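Local coordinates for protein 2-nitrobenzoate nitroreductase (Pseudomonas fluorescens, PDB 4Z85) that reduces 2-nitrobenzoate as a nitroreductase of the flavoredoxin family, with FMN as cofactor, at residues Glu98-Cys103 and Pro191-Thr196. Sequence-based numbering, arbitrary orientation.
Sequences ERMVLC and PNYCRT
The phenol oxygen of Tyr193 meets helix 94-103 at a methyl group, Val101 CG2 lying 3.7 Å from Tyr193 OH and 3.9 Å from Tyr193 CZ. A chi1 of 170° sets Val101 CG1 anti to the backbone N and CG2 beside it, and CG2 is the branch that meets the phenol end. Met100 CE lies 3.9 Å from Tyr193 CE2; bends at chi2 and chi3 (-86° and -63°) bring this methyl to the ring. Val101 and Met100 meet the tyrosine through one methyl each, and both methyls approach the ring obliquely. Helix 94-103 follows barrel strand 86-90 of the flavin reductase-like domain, whereas strand 192-195 forms a small antiparallel sheet with strand 185-187 that continues into the second subunit. Buried Tyr193 reaches from this late strand at the dimer interface to the helix beside the barrel, and it also touches Ile27, Tyr185 and Arg187. With an alanine here, the Met100 and Val101 methyls would probably lose their aromatic partner and a gap would be likely to open between helix and strand. Val101 further packs on Thr203 of the second subunit, and Met100 on Pro43 of barrel strand 39-52.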
loop_
_atom_site.group_PDB
_atom_site.type_symbol
_atom_site.label_atom_id
_atom_site.label_comp_id
_atom_site.label_asym_id
_atom_site.label_seq_id
_atom_site.Cartn_x
_atom_site.Cartn_y
_atom_site.Cartn_z
ATOM N N GLU A 98 -6.149 -13.057 13.343
ATOM C CA GLU A 98 -5.761 -14.468 13.286
ATOM C C GLU A 98 -6.484 -15.230 12.167
ATOM O O GLU A 98 -5.862 -15.962 11.392
ATOM C CB GLU A 98 -6.026 -15.163 14.627
ATOM C CG GLU A 98 -5.629 -16.628 14.606
ATOM C CD GLU A 98 -4.142 -16.823 14.372
ATOM O OE1 GLU A 98 -3.768 -17.584 13.459
ATOM O OE2 GLU A 98 -3.344 -16.206 15.110
ATOM N N ARG A 99 -7.798 -15.045 12.089
ATOM C CA ARG A 99 -8.578 -15.716 11.066
ATOM C C ARG A 99 -8.170 -15.222 9.681
ATOM O O ARG A 99 -8.112 -15.994 8.727
ATOM C CB ARG A 99 -10.069 -15.504 11.317
ATOM C CG ARG A 99 -10.583 -16.275 12.528
ATOM C CD ARG A 99 -12.023 -15.911 12.846
ATOM N NE ARG A 99 -12.138 -14.602 13.477
ATOM C CZ ARG A 99 -13.290 -13.990 13.719
ATOM N NH1 ARG A 99 -14.444 -14.576 13.382
ATOM N NH2 ARG A 99 -13.298 -12.790 14.286
ATOM N N MET A 100 -7.850 -13.936 9.575
ATOM C CA MET A 100 -7.290 -13.418 8.334
ATOM C C MET A 100 -6.064 -14.217 7.915
ATOM O O MET A 100 -5.963 -14.641 6.771
ATOM C CB MET A 100 -6.925 -11.938 8.484
ATOM C CG MET A 100 -6.297 -11.305 7.229
ATOM S SD MET A 100 -4.510 -11.533 7.096
ATOM C CE MET A 100 -3.942 -10.645 8.540
ATOM N N VAL A 101 -5.125 -14.422 8.840
ATOM C CA VAL A 101 -3.932 -15.166 8.484
ATOM C C VAL A 101 -4.282 -16.613 8.111
ATOM O O VAL A 101 -3.706 -17.169 7.171
ATOM C CB VAL A 101 -2.900 -15.128 9.619
ATOM C CG1 VAL A 101 -1.758 -16.097 9.355
ATOM C CG2 VAL A 101 -2.378 -13.699 9.780
ATOM N N LEU A 102 -5.243 -17.203 8.821
ATOM C CA LEU A 102 -5.693 -18.566 8.488
ATOM C C LEU A 102 -6.263 -18.652 7.064
ATOM O O LEU A 102 -6.093 -19.666 6.375
ATOM C CB LEU A 102 -6.733 -19.054 9.498
ATOM C CG LEU A 102 -6.222 -19.190 10.932
ATOM C CD1 LEU A 102 -7.308 -19.694 11.857
ATOM C CD2 LEU A 102 -4.993 -20.097 10.977
ATOM N N CYS A 103 -6.905 -17.581 6.613
ATOM C CA CYS A 103 -7.443 -17.531 5.249
ATOM C C CYS A 103 -6.384 -17.604 4.168
ATOM O O CYS A 103 -6.677 -17.969 3.029
ATOM C CB CYS A 103 -8.250 -16.257 5.043
ATOM S SG CYS A 103 -9.839 -16.287 5.794
ATOM N N PRO A 191 6.425 -13.282 8.022
ATOM C CA PRO A 191 5.115 -13.445 8.651
ATOM C C PRO A 191 4.906 -12.451 9.787
ATOM O O PRO A 191 4.438 -12.815 10.856
ATOM C CB PRO A 191 5.174 -14.883 9.185
ATOM C CG PRO A 191 6.593 -15.038 9.566
ATOM C CD PRO A 191 7.393 -14.285 8.506
ATOM N N ASN A 192 5.246 -11.188 9.543
ATOM C CA ASN A 192 5.244 -10.192 10.601
ATOM C C ASN A 192 4.236 -9.091 10.340
ATOM O O ASN A 192 4.025 -8.710 9.186
ATOM C CB ASN A 192 6.650 -9.622 10.747
ATOM C CG ASN A 192 7.650 -10.692 11.137
ATOM O OD1 ASN A 192 7.632 -11.176 12.265
ATOM N ND2 ASN A 192 8.485 -11.102 10.197
ATOM N N TYR A 193 3.614 -8.608 11.412
ATOM C CA TYR A 193 2.574 -7.591 11.336
ATOM C C TYR A 193 2.884 -6.464 12.300
ATOM O O TYR A 193 3.343 -6.703 13.407
ATOM C CB TYR A 193 1.201 -8.213 11.647
ATOM C CG TYR A 193 0.876 -9.249 10.621
ATOM C CD1 TYR A 193 1.382 -10.549 10.718
ATOM C CD2 TYR A 193 0.116 -8.921 9.507
ATOM C CE1 TYR A 193 1.127 -11.485 9.739
ATOM C CE2 TYR A 193 -0.153 -9.856 8.540
ATOM C CZ TYR A 193 0.355 -11.127 8.652
ATOM O OH TYR A 193 0.086 -12.027 7.652
ATOM N N CYS A 194 2.641 -5.230 11.869
ATOM C CA CYS A 194 2.801 -4.071 12.722
ATOM C C CYS A 194 1.443 -3.607 13.220
ATOM O O CYS A 194 0.545 -3.319 12.434
ATOM C CB CYS A 194 3.513 -2.946 11.960
ATOM N N ARG A 195 1.271 -3.559 14.536
ATOM C CA ARG A 195 0.052 -2.999 15.089
ATOM C C ARG A 195 0.170 -1.480 15.056
ATOM O O ARG A 195 1.261 -0.946 15.239
ATOM C CB ARG A 195 -0.160 -3.483 16.523
ATOM C CG ARG A 195 -0.224 -4.991 16.710
ATOM C CD ARG A 195 -0.102 -5.236 18.205
ATOM N NE ARG A 195 -0.351 -6.606 18.599
ATOM C CZ ARG A 195 -0.056 -7.084 19.800
ATOM N NH1 ARG A 195 0.524 -6.304 20.710
ATOM N NH2 ARG A 195 -0.318 -8.353 20.085
ATOM N N THR A 196 -0.935 -0.783 14.822
ATOM C CA THR A 196 -0.870 0.669 14.701
ATOM C C THR A 196 -1.155 1.347 16.044
ATOM O O THR A 196 -2.026 2.198 16.164
ATOM C CB THR A 196 -1.828 1.170 13.604
ATOM O OG1 THR A 196 -3.113 0.563 13.766
ATOM C CG2 THR A 196 -1.285 0.777 12.227
#